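Local coordinates for substrate-binding protein (Synechococcus sp., PDB 6WPN) that probably binds a sugar or oligosaccharide in the periplasm, as a solute-binding protein serving a transport system, at residues A[146-151]-A[283-288]. Residues are numbered along the deposited sequence; the frame is centred on the assembly and turned at random.
Sequences SLVNGD and TPQPPL
The ring of P284 lies on the same face of the antiparallel pair 146-149/283-285 as L147, whose CD2 comes within 4.4 Å of P284 CB; L268 and A367, from helices 265-274 and 359-374, also touch this ring. S146, V148, T283 and Q285 occupy the other face. There V148 CG2, set beside its own backbone N (chi1 of CG1 172°), meets Q285 CG at 3.8 Å; the glutamine bends at chi2 and carries its amide away from the strand. Between the faces run the backbone bonds: V148 N to T283 O and T283 N to V148 O, each 3.1 Å and fairly straight, then S146 N to Q285 O at 2.8 Å, its donor above the carbonyl plane. The return bond from Q285 N to S146 O is bent to 129° and weak. Beyond Q285 the chain leaves the sheet through P286 and P287, and the S146 side chain reaches toward it. With OG anti to the carbonyl carbon (chi1 -68°), S146 OG lies 3.0 Å from P286 O. A water 2.6 Å from S146 OG accepts from L288 N. Strand 260-263 flanks 137-149 on its other edge, through L147 and L261, within the mixed sheet of this solute-binding fold. P286 and P287 offer no N-H, consistent with strand pairing ending at Q285; the single S146 hydroxyl proton cannot serve P286 O and the water at once.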
loop_
_atom_site.group_PDB
_atom_site.type_symbol
_atom_site.label_atom_id
_atom_site.label_comp_id
_atom_site.label_asym_id
_atom_site.label_seq_id
_atom_site.Cartn_x
_atom_site.Cartn_y
_atom_site.Cartn_z
ATOM N N SER A 146 3.686 -1.217 12.631
ATOM C CA SER A 146 3.276 -2.400 13.382
ATOM C C SER A 146 2.481 -1.935 14.596
ATOM O O SER A 146 3.047 -1.347 15.521
ATOM C CB SER A 146 4.479 -3.239 13.808
ATOM O OG SER A 146 5.113 -3.838 12.694
ATOM N N LEU A 147 1.168 -2.147 14.573
ATOM C CA LEU A 147 0.342 -1.901 15.750
ATOM C C LEU A 147 0.413 -3.120 16.665
ATOM O O LEU A 147 -0.072 -4.198 16.311
ATOM C CB LEU A 147 -1.092 -1.588 15.340
ATOM C CG LEU A 147 -1.234 -0.397 14.389
ATOM C CD1 LEU A 147 -2.700 -0.102 14.097
ATOM C CD2 LEU A 147 -0.539 0.833 14.950
ATOM N N VAL A 148 1.039 -2.967 17.830
ATOM C CA VAL A 148 1.350 -4.090 18.710
ATOM C C VAL A 148 0.443 -4.047 19.932
ATOM O O VAL A 148 0.396 -3.038 20.648
ATOM C CB VAL A 148 2.830 -4.070 19.126
ATOM C CG1 VAL A 148 3.102 -5.121 20.182
ATOM C CG2 VAL A 148 3.703 -4.294 17.906
ATOM N N ASN A 149 -0.260 -5.149 20.181
ATOM C CA ASN A 149 -1.048 -5.314 21.400
ATOM C C ASN A 149 -0.095 -5.644 22.544
ATOM O O ASN A 149 0.333 -6.791 22.699
ATOM C CB ASN A 149 -2.096 -6.403 21.213
ATOM C CG ASN A 149 -3.057 -6.499 22.384
ATOM O OD1 ASN A 149 -2.648 -6.564 23.540
ATOM N ND2 ASN A 149 -4.349 -6.514 22.082
ATOM N N GLY A 150 0.229 -4.636 23.358
ATOM C CA GLY A 150 1.194 -4.836 24.427
ATOM C C GLY A 150 0.690 -5.762 25.513
ATOM O O GLY A 150 1.481 -6.413 26.202
ATOM N N ASP A 151 -0.626 -5.835 25.684
ATOM C CA ASP A 151 -1.168 -6.711 26.711
ATOM C C ASP A 151 -1.002 -8.182 26.332
ATOM O O ASP A 151 -0.735 -9.024 27.198
ATOM C CB ASP A 151 -2.628 -6.369 26.962
ATOM C CG ASP A 151 -3.208 -7.184 28.069
ATOM O OD1 ASP A 151 -3.100 -6.765 29.245
ATOM O OD2 ASP A 151 -3.725 -8.271 27.758
ATOM N N THR A 283 0.543 0.043 21.015
ATOM C CA THR A 283 1.643 0.972 20.787
ATOM C C THR A 283 2.107 0.850 19.340
ATOM O O THR A 283 2.296 -0.272 18.842
ATOM C CB THR A 283 2.819 0.718 21.734
ATOM O OG1 THR A 283 3.264 -0.633 21.583
ATOM C CG2 THR A 283 2.410 0.967 23.181
ATOM N N PRO A 284 2.303 1.961 18.636
ATOM C CA PRO A 284 2.843 1.875 17.274
ATOM C C PRO A 284 4.324 1.527 17.306
ATOM O O PRO A 284 5.069 1.987 18.174
ATOM C CB PRO A 284 2.608 3.283 16.707
ATOM C CG PRO A 284 1.647 3.947 17.670
ATOM C CD PRO A 284 1.920 3.335 18.995
ATOM N N GLN A 285 4.742 0.704 16.353
ATOM C CA GLN A 285 6.105 0.203 16.266
ATOM C C GLN A 285 6.543 0.195 14.809
ATOM O O GLN A 285 5.705 0.261 13.904
ATOM C CB GLN A 285 6.222 -1.210 16.861
ATOM C CG GLN A 285 5.954 -1.286 18.359
ATOM C CD GLN A 285 7.012 -0.583 19.189
ATOM O OE1 GLN A 285 8.190 -0.571 18.837
ATOM N NE2 GLN A 285 6.594 0.011 20.302
ATOM N N PRO A 286 7.849 0.143 14.552
ATOM C CA PRO A 286 8.315 0.109 13.168
ATOM C C PRO A 286 7.787 -1.115 12.452
ATOM O O PRO A 286 7.569 -2.176 13.068
ATOM C CB PRO A 286 9.843 0.057 13.314
ATOM C CG PRO A 286 10.112 0.686 14.634
ATOM C CD PRO A 286 8.962 0.295 15.509
ATOM N N PRO A 287 7.567 -1.022 11.143
ATOM C CA PRO A 287 7.072 -2.180 10.397
ATOM C C PRO A 287 8.131 -3.264 10.315
ATOM O O PRO A 287 9.326 -3.024 10.507
ATOM C CB PRO A 287 6.764 -1.609 9.010
ATOM C CG PRO A 287 7.707 -0.451 8.883
ATOM C CD PRO A 287 7.819 0.135 10.266
ATOM N N LEU A 288 7.674 -4.481 10.035
ATOM C CA LEU A 288 8.613 -5.573 9.846
ATOM C C LEU A 288 9.393 -5.351 8.559
ATOM O O LEU A 288 8.840 -4.907 7.548
ATOM C CB LEU A 288 7.881 -6.914 9.803
ATOM C CG LEU A 288 7.289 -7.381 11.135
ATOM C CD1 LEU A 288 6.146 -8.356 10.925
ATOM C CD2 LEU A 288 8.394 -8.006 11.974
HETATM O O HOH W 1 4.623 -4.466 10.231
#